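Local coordinates for glycosyl hydrolase, family 38 (Enterococcus faecalis, PDB 5KBP), which probably hydrolyses alpha-mannosidic linkages as a metal-dependent alpha-mannosidase of glycoside hydrolase family 38, at residues 11-16 against 240-245; 30-35 against 61-66. All coordinates share one frame; numbering follows the deposited sequence.

Interaction 1 of 2, residues 11-16 against 240-245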
ATOM      1  N   ILE A  11      19.109  31.280  16.863  1.00 44.24           N
ATOM      2  CA  ILE A  11      17.753  30.922  16.462  1.00 40.86           C
ATOM      3  C   ILE A  11      17.851  30.011  15.243  1.00 44.36           C
ATOM      4  O   ILE A  11      18.261  30.444  14.161  1.00 52.06           O
ATOM      5  CB  ILE A  11      16.912  32.170  16.171  1.00 44.76           C
ATOM      6  CG1 ILE A  11      16.856  33.056  17.417  1.00 47.34           C
ATOM      7  CG2 ILE A  11      15.515  31.777  15.719  1.00 47.50           C
ATOM      8  CD1 ILE A  11      16.461  34.482  17.140  1.00 45.31           C
ATOM      9  N   VAL A  12      17.471  28.749  15.417  1.00 44.11           N
ATOM     10  CA  VAL A  12      17.540  27.744  14.363  1.00 36.62           C
ATOM     11  C   VAL A  12      16.118  27.440  13.914  1.00 35.87           C
ATOM     12  O   VAL A  12      15.341  26.822  14.652  1.00 48.60           O
ATOM     13  CB  VAL A  12      18.257  26.472  14.835  1.00 35.86           C
ATOM     14  CG1 VAL A  12      18.201  25.395  13.757  1.00 38.05           C
ATOM     15  CG2 VAL A  12      19.699  26.784  15.211  1.00 36.74           C
ATOM     16  N   SER A  13      15.773  27.875  12.704  1.00 35.83           N
ATOM     17  CA  SER A  13      14.472  27.564  12.131  1.00 43.22           C
ATOM     18  C   SER A  13      14.444  26.120  11.645  1.00 46.67           C
ATOM     19  O   SER A  13      15.421  25.621  11.079  1.00 47.59           O
ATOM     20  CB  SER A  13      14.150  28.518  10.982  1.00 35.82           C
ATOM     21  OG  SER A  13      14.042  29.852  11.447  1.00 54.14           O
ATOM     22  N   HIS A  14      13.317  25.453  11.869  1.00 46.55           N
ATOM     23  CA  HIS A  14      13.182  24.040  11.541  1.00 41.72           C
ATOM     24  C   HIS A  14      11.700  23.695  11.495  1.00 43.70           C
ATOM     25  O   HIS A  14      10.834  24.555  11.673  1.00 43.78           O
ATOM     26  CB  HIS A  14      13.904  23.163  12.565  1.00 39.50           C
ATOM     27  CG  HIS A  14      13.141  22.987  13.840  1.00 50.28           C
ATOM     28  ND1 HIS A  14      12.323  21.902  14.076  1.00 51.62           N
ATOM     29  CD2 HIS A  14      13.052  23.770  14.941  1.00 53.82           C
ATOM     30  CE1 HIS A  14      11.773  22.019  15.271  1.00 50.58           C
ATOM     31  NE2 HIS A  14      12.201  23.143  15.818  1.00 54.07           N
ATOM     32  N   SER A  15      11.420  22.418  11.256  1.00 45.00           N
ATOM     33  CA  SER A  15      10.063  21.892  11.383  1.00 47.47           C
ATOM     34  C   SER A  15      10.178  20.390  11.598  1.00 44.10           C
ATOM     35  O   SER A  15      10.595  19.667  10.687  1.00 54.57           O
ATOM     36  CB  SER A  15       9.228  22.213  10.149  1.00 50.97           C
ATOM     37  OG  SER A  15       7.882  21.811  10.336  1.00 46.97           O
ATOM     38  N   HIS A  16       9.831  19.930  12.798  1.00 47.66           N
ATOM     39  CA  HIS A  16       9.819  18.500  13.089  1.00 46.99           C
ATOM     40  C   HIS A  16       8.670  17.858  12.326  1.00 49.71           C
ATOM     41  O   HIS A  16       7.501  18.037  12.680  1.00 52.10           O
ATOM     42  CB  HIS A  16       9.683  18.263  14.589  1.00 46.18           C
ATOM     43  CG  HIS A  16       9.738  16.818  14.977  1.00 62.87           C
ATOM     44  ND1 HIS A  16       8.640  16.130  15.446  1.00 65.68           N
ATOM     45  CD2 HIS A  16      10.759  15.930  14.957  1.00 62.28           C
ATOM     46  CE1 HIS A  16       8.983  14.880  15.702  1.00 67.26           C
ATOM     47  NE2 HIS A  16      10.263  14.732  15.413  1.00 66.39           N
ATOM     48  N   ARG A 240       7.430  33.056   8.145  1.00 44.72           N
ATOM     49  CA  ARG A 240       7.792  33.903   7.015  1.00 53.59           C
ATOM     50  C   ARG A 240       8.433  35.214   7.458  1.00 58.06           C
ATOM     51  O   ARG A 240       9.253  35.775   6.725  1.00 65.05           O
ATOM     52  CB  ARG A 240       6.558  34.175   6.154  1.00 59.10           C
ATOM     53  CG  ARG A 240       6.230  33.051   5.184  1.00 71.33           C
ATOM     54  CD  ARG A 240       4.798  33.139   4.682  1.00 88.37           C
ATOM     55  NE  ARG A 240       4.633  32.465   3.397  1.00107.97           N
ATOM     56  CZ  ARG A 240       3.462  32.100   2.886  1.00121.18           C
ATOM     57  NH1 ARG A 240       2.341  32.331   3.558  1.00127.04           N
ATOM     58  NH2 ARG A 240       3.411  31.496   1.707  1.00122.78           N
ATOM     59  N   ASP A 241       8.076  35.716   8.640  1.00 49.73           N
ATOM     60  CA  ASP A 241       8.612  36.972   9.151  1.00 52.02           C
ATOM     61  C   ASP A 241       9.705  36.753  10.193  1.00 51.54           C
ATOM     62  O   ASP A 241       9.878  37.583  11.093  1.00 52.67           O
ATOM     63  CB  ASP A 241       7.489  37.831   9.731  1.00 49.75           C
ATOM     64  CG  ASP A 241       6.752  37.139  10.860  1.00 61.53           C
ATOM     65  OD1 ASP A 241       6.583  35.904  10.791  1.00 70.10           O
ATOM     66  OD2 ASP A 241       6.343  37.828  11.819  1.00 64.06           O
ATOM     67  N   ILE A 242      10.448  35.649  10.087  1.00 46.80           N
ATOM     68  CA  ILE A 242      11.486  35.357  11.071  1.00 48.98           C
ATOM     69  C   ILE A 242      12.604  36.389  11.004  1.00 47.44           C
ATOM     70  O   ILE A 242      13.219  36.713  12.026  1.00 53.71           O
ATOM     71  CB  ILE A 242      12.017  33.923  10.878  1.00 55.98           C
ATOM     72  CG1 ILE A 242      12.982  33.549  12.005  1.00 52.73           C
ATOM     73  CG2 ILE A 242      12.684  33.765   9.516  1.00 58.25           C
ATOM     74  CD1 ILE A 242      12.349  33.568  13.381  1.00 55.83           C
ATOM     75  N   THR A 243      12.876  36.939   9.817  1.00 49.78           N
ATOM     76  CA  THR A 243      13.909  37.963   9.693  1.00 50.98           C
ATOM     77  C   THR A 243      13.509  39.243  10.417  1.00 49.78           C
ATOM     78  O   THR A 243      14.331  39.850  11.115  1.00 50.91           O
ATOM     79  CB  THR A 243      14.192  38.241   8.215  1.00 50.04           C
ATOM     80  OG1 THR A 243      15.055  37.223   7.693  1.00 60.85           O
ATOM     81  CG2 THR A 243      14.841  39.603   8.027  1.00 63.67           C
ATOM     82  N   LYS A 244      12.251  39.662  10.267  1.00 47.23           N
ATOM     83  CA  LYS A 244      11.778  40.864  10.947  1.00 50.40           C
ATOM     84  C   LYS A 244      11.796  40.694  12.461  1.00 48.19           C
ATOM     85  O   LYS A 244      12.213  41.603  13.188  1.00 51.53           O
ATOM     86  CB  LYS A 244      10.370  41.213  10.465  1.00 51.02           C
ATOM     87  CG  LYS A 244       9.740  42.405  11.166  1.00 50.57           C
ATOM     88  CD  LYS A 244       8.332  42.649  10.651  1.00 54.20           C
ATOM     89  CE  LYS A 244       7.683  43.835  11.341  1.00 62.79           C
ATOM     90  NZ  LYS A 244       6.313  44.092  10.816  1.00 68.87           N
ATOM     91  N   ALA A 245      11.348  39.537  12.954  1.00 52.65           N
ATOM     92  CA  ALA A 245      11.266  39.330  14.397  1.00 53.37           C
ATOM     93  C   ALA A 245      12.646  39.309  15.043  1.00 58.57           C
ATOM     94  O   ALA A 245      12.816  39.770  16.178  1.00 55.72           O
ATOM     95  CB  ALA A 245      10.518  38.035  14.697  1.00 49.94           C
TER

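Interaction 2 of 2, residues 30-35 against 61-66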
ATOM      1  N   MET A  30       1.099  16.347   1.264  1.00 35.85           N
ATOM      2  CA  MET A  30       0.745  17.559   0.534  1.00 41.78           C
ATOM      3  C   MET A  30       1.053  18.813   1.341  1.00 38.46           C
ATOM      4  O   MET A  30       1.292  19.879   0.761  1.00 40.89           O
ATOM      5  CB  MET A  30      -0.731  17.526   0.140  1.00 35.57           C
ATOM      6  CG  MET A  30      -1.089  16.440  -0.865  1.00 41.23           C
ATOM      7  SD  MET A  30      -0.166  16.555  -2.411  1.00 43.58           S
ATOM      8  CE  MET A  30       1.063  15.270  -2.181  1.00 32.27           C
ATOM      9  N   ARG A  31       1.051  18.708   2.670  1.00 38.68           N
ATOM     10  CA  ARG A  31       1.468  19.829   3.502  1.00 43.83           C
ATOM     11  C   ARG A  31       2.984  19.961   3.556  1.00 44.22           C
ATOM     12  O   ARG A  31       3.496  21.057   3.808  1.00 47.47           O
ATOM     13  CB  ARG A  31       0.891  19.680   4.908  1.00 34.62           C
ATOM     14  CG  ARG A  31      -0.594  19.995   4.982  1.00 38.68           C
ATOM     15  CD  ARG A  31      -1.203  19.626   6.321  1.00 33.41           C
ATOM     16  NE  ARG A  31      -2.603  20.034   6.394  1.00 41.28           N
ATOM     17  CZ  ARG A  31      -3.623  19.300   5.959  1.00 43.13           C
ATOM     18  NH1 ARG A  31      -3.404  18.110   5.415  1.00 35.57           N
ATOM     19  NH2 ARG A  31      -4.865  19.756   6.067  1.00 37.54           N
ATOM     20  N   LEU A  32       3.712  18.866   3.319  1.00 42.03           N
ATOM     21  CA  LEU A  32       5.163  18.957   3.198  1.00 38.90           C
ATOM     22  C   LEU A  32       5.558  19.749   1.959  1.00 37.74           C
ATOM     23  O   LEU A  32       6.561  20.472   1.970  1.00 37.59           O
ATOM     24  CB  LEU A  32       5.777  17.557   3.159  1.00 49.00           C
ATOM     25  CG  LEU A  32       7.304  17.491   3.127  1.00 53.07           C
ATOM     26  CD1 LEU A  32       7.887  18.049   4.415  1.00 56.17           C
ATOM     27  CD2 LEU A  32       7.793  16.068   2.885  1.00 52.43           C
ATOM     28  N   ILE A  33       4.778  19.627   0.882  1.00 39.39           N
ATOM     29  CA  ILE A  33       5.062  20.384  -0.334  1.00 41.64           C
ATOM     30  C   ILE A  33       4.919  21.877  -0.070  1.00 45.69           C
ATOM     31  O   ILE A  33       5.733  22.685  -0.530  1.00 52.91           O
ATOM     32  CB  ILE A  33       4.142  19.922  -1.479  1.00 39.35           C
ATOM     33  CG1 ILE A  33       4.191  18.399  -1.619  1.00 41.82           C
ATOM     34  CG2 ILE A  33       4.539  20.593  -2.785  1.00 36.15           C
ATOM     35  CD1 ILE A  33       5.568  17.858  -1.918  1.00 38.00           C
ATOM     36  N   GLU A  34       3.879  22.263   0.674  1.00 43.16           N
ATOM     37  CA  GLU A  34       3.691  23.670   1.012  1.00 50.04           C
ATOM     38  C   GLU A  34       4.847  24.194   1.856  1.00 44.11           C
ATOM     39  O   GLU A  34       5.313  25.321   1.651  1.00 42.24           O
ATOM     40  CB  GLU A  34       2.365  23.861   1.749  1.00 54.26           C
ATOM     41  CG  GLU A  34       1.133  23.626   0.890  1.00 70.34           C
ATOM     42  CD  GLU A  34      -0.159  23.779   1.668  1.00 82.33           C
ATOM     43  OE1 GLU A  34      -0.105  23.817   2.917  1.00 83.23           O
ATOM     44  OE2 GLU A  34      -1.231  23.860   1.033  1.00 82.66           O
ATOM     45  N   LEU A  35       5.324  23.387   2.807  1.00 34.76           N
ATOM     46  CA  LEU A  35       6.409  23.824   3.679  1.00 33.29           C
ATOM     47  C   LEU A  35       7.687  24.074   2.887  1.00 42.79           C
ATOM     48  O   LEU A  35       8.303  25.140   3.001  1.00 46.48           O
ATOM     49  CB  LEU A  35       6.652  22.785   4.774  1.00 38.29           C
ATOM     50  CG  LEU A  35       7.891  23.013   5.641  1.00 38.37           C
ATOM     51  CD1 LEU A  35       7.750  24.280   6.465  1.00 44.79           C
ATOM     52  CD2 LEU A  35       8.148  21.816   6.539  1.00 32.39           C
ATOM     53  N   LEU A  61      13.694  15.563   1.098  1.00 42.23           N
ATOM     54  CA  LEU A  61      14.057  15.963  -0.258  1.00 43.44           C
ATOM     55  C   LEU A  61      13.437  15.027  -1.289  1.00 45.57           C
ATOM     56  O   LEU A  61      12.926  15.478  -2.321  1.00 42.51           O
ATOM     57  CB  LEU A  61      15.579  15.985  -0.404  1.00 39.61           C
ATOM     58  CG  LEU A  61      16.373  16.848   0.579  1.00 36.95           C
ATOM     59  CD1 LEU A  61      17.853  16.530   0.490  1.00 51.62           C
ATOM     60  CD2 LEU A  61      16.130  18.322   0.303  1.00 30.64           C
ATOM     61  N   ASP A  62      13.473  13.718  -1.024  1.00 41.07           N
ATOM     62  CA  ASP A  62      12.899  12.755  -1.958  1.00 43.15           C
ATOM     63  C   ASP A  62      11.385  12.901  -2.045  1.00 45.95           C
ATOM     64  O   ASP A  62      10.817  12.875  -3.144  1.00 47.74           O
ATOM     65  CB  ASP A  62      13.275  11.332  -1.540  1.00 49.64           C
ATOM     66  CG  ASP A  62      14.770  11.089  -1.582  1.00 62.12           C
ATOM     67  OD1 ASP A  62      15.461  11.781  -2.358  1.00 66.13           O
ATOM     68  OD2 ASP A  62      15.252  10.206  -0.843  1.00 62.34           O
ATOM     69  N   ASP A  63      10.716  13.054  -0.899  1.00 40.29           N
ATOM     70  CA  ASP A  63       9.263  13.176  -0.899  1.00 41.39           C
ATOM     71  C   ASP A  63       8.803  14.449  -1.595  1.00 38.82           C
ATOM     72  O   ASP A  63       7.707  14.481  -2.163  1.00 45.12           O
ATOM     73  CB  ASP A  63       8.731  13.137   0.533  1.00 39.35           C
ATOM     74  CG  ASP A  63       9.004  11.814   1.222  1.00 55.00           C
ATOM     75  OD1 ASP A  63       9.146  10.793   0.517  1.00 55.68           O
ATOM     76  OD2 ASP A  63       9.070  11.793   2.470  1.00 49.84           O
ATOM     77  N   TYR A  64       9.623  15.501  -1.565  1.00 41.17           N
ATOM     78  CA  TYR A  64       9.254  16.753  -2.214  1.00 40.73           C
ATOM     79  C   TYR A  64       9.423  16.670  -3.726  1.00 43.48           C
ATOM     80  O   TYR A  64       8.581  17.172  -4.477  1.00 46.11           O
ATOM     81  CB  TYR A  64      10.090  17.901  -1.646  1.00 40.07           C
ATOM     82  CG  TYR A  64       9.851  19.242  -2.309  1.00 39.55           C
ATOM     83  CD1 TYR A  64       8.704  19.978  -2.040  1.00 43.20           C
ATOM     84  CD2 TYR A  64      10.779  19.777  -3.193  1.00 37.42           C
ATOM     85  CE1 TYR A  64       8.486  21.208  -2.640  1.00 43.85           C
ATOM     86  CE2 TYR A  64      10.568  21.006  -3.798  1.00 43.51           C
ATOM     87  CZ  TYR A  64       9.420  21.717  -3.517  1.00 46.16           C
ATOM     88  OH  TYR A  64       9.206  22.939  -4.115  1.00 43.61           O
ATOM     89  N   LEU A  65      10.500  16.033  -4.189  1.00 44.28           N
ATOM     90  CA  LEU A  65      10.794  15.996  -5.615  1.00 43.51           C
ATOM     91  C   LEU A  65       9.957  14.977  -6.374  1.00 46.46           C
ATOM     92  O   LEU A  65       9.855  15.075  -7.601  1.00 47.07           O
ATOM     93  CB  LEU A  65      12.279  15.710  -5.840  1.00 38.32           C
ATOM     94  CG  LEU A  65      13.216  16.852  -5.453  1.00 49.95           C
ATOM     95  CD1 LEU A  65      14.622  16.551  -5.924  1.00 55.35           C
ATOM     96  CD2 LEU A  65      12.724  18.165  -6.037  1.00 53.48           C
ATOM     97  N   GLN A  66       9.354  14.005  -5.688  1.00 35.17           N
ATOM     98  CA  GLN A  66       8.476  13.081  -6.396  1.00 52.58           C
ATOM     99  C   GLN A  66       7.153  13.731  -6.775  1.00 46.61           C
ATOM    100  O   GLN A  66       6.465  13.231  -7.671  1.00 43.66           O
ATOM    101  CB  GLN A  66       8.235  11.817  -5.564  1.00 54.55           C
ATOM    102  CG  GLN A  66       7.338  11.994  -4.353  1.00 60.66           C
ATOM    103  CD  GLN A  66       6.822  10.666  -3.830  1.00 71.31           C
ATOM    104  OE1 GLN A  66       6.743   9.685  -4.571  1.00 69.35           O
ATOM    105  NE2 GLN A  66       6.474  10.627  -2.552  1.00 75.62           N
TER

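Interaction 1 of 2, residues 11-16 against 240-245
Ile242 meets Ile11 and Ser13 where a helix packs on the parallel sheet of the family 38 N-terminal domain. Strand 7-13 is the middle strand of this sheet, between strands 226-231 and 256-260. Helix 242-252 lies on one side of it and leads from strand 226-231 to strand 256-260, which is next but one in the sheet. This is a beta-alpha-beta connection that passes over the central strand. Backbone hydrogen bonds hold the central strand in place, from Ile11 to Ile259 and Ser261 and from Val12 to Met229 and Asn231.

Ile242 is the first residue of the helix and has the most surface buried by the contact. Its CG1 stands anti to the backbone N (chi1 -173°), and this carries the ethyl branch toward the strand. The end of that branch, CD1, lies 4.3 Å from CG2 of Ile11. This is a light apolar touch, made through the methyl branch of Ile11. Ile11 and Ser13 are two residues apart on the strand, so both point their side chains at the helix.

The fit is loose. The nearest pair of CA atoms, those of Ser13 and Ile242, is 8.4 Å apart. No hydrogen bond crosses between the segments. The flanking strands complete the seat, because Ile242 also rests on Asn231 and His260. The helix turn itself is closed by the bond from Ala245 N to Asp241 O, 3.1 Å long.

Ser13 puts a polar atom into this buried place. Its hydroxyl is hydrogen-bonded to Asn231 OD1 and to His260 NE2, one residue on each neighbouring strand. Toward the helix, the same OG only packs, 3.9 Å from CG1 of Ile242.

Interaction 2 of 2, residues 30-35 against 61-66
Ile33 and Tyr64 carry most of this contact between helix 25-45 and helix 59-65. Leu32 and Asp63 add a smaller patch beside them. The segment axes come within 9.6 Å and cross almost at right angles, at -98°, so the touch is confined to a few residues.

The apolar contacts come first. CD1 of Ile33 sits 3.8 Å from CD1 of Tyr64 and also lies near the CA of Tyr64. The methyl branch of Ile33, CG2, reaches the next ring atom, CE1, at 4.0 Å. Both branches of Ile33 therefore meet neighbouring atoms of the ring. With chi1 at 176°, the ring of Tyr64 swings opposite its own amide nitrogen and slants over helix 25-45, where it also touches Val36 and Leu40. Leu32 adds a methyl contact, CD2 to CB of Asp63, 3.9 Å.

No hydrogen bond joins the two segments. The carbonyl O of Ile33 lies at the ring edge of Tyr64, near the ring plane and 3.8 Å from CE1, without bonding to it. The side-chain polar groups bond outside the two segments. The phenol OH hydrogen-bonds with Asp37 OD1, which holds the far end of the ring. The carboxylate of Asp63 forms a salt bridge with Arg19, and its backbone O accepts a hydrogen bond from His29 NE2.

Helix 25-45 also meets the second subunit: Ile33 packs on Gln339 of that chain and Glu34 forms a salt bridge with its Lys478. The contact is a near-perpendicular helix-helix crossing within the family 38 N-terminal domain, at the interface with the second subunit.

How the interactions relate
Both interactions lie in the family 38 N-terminal domain, with centres about 19 Å apart. Strand 7-13 and helix 25-45 follow each other in the chain, and interaction 2 is nested inside the long loop closed by interaction 1. The two also touch directly: CB of Ser15 packs 3.8 Å from CD2 of Leu35. Ser15 lies where the chain leaves strand 7-13, before it enters helix 25-45. Tyr256 and Phe253, which are seen to bind calcium in this protein although no ion is bound to this chain here, belong to the surroundings of interaction 1, with side chains about 9 and 10 Å from that of Ile11. Interaction 2 lies away from this site.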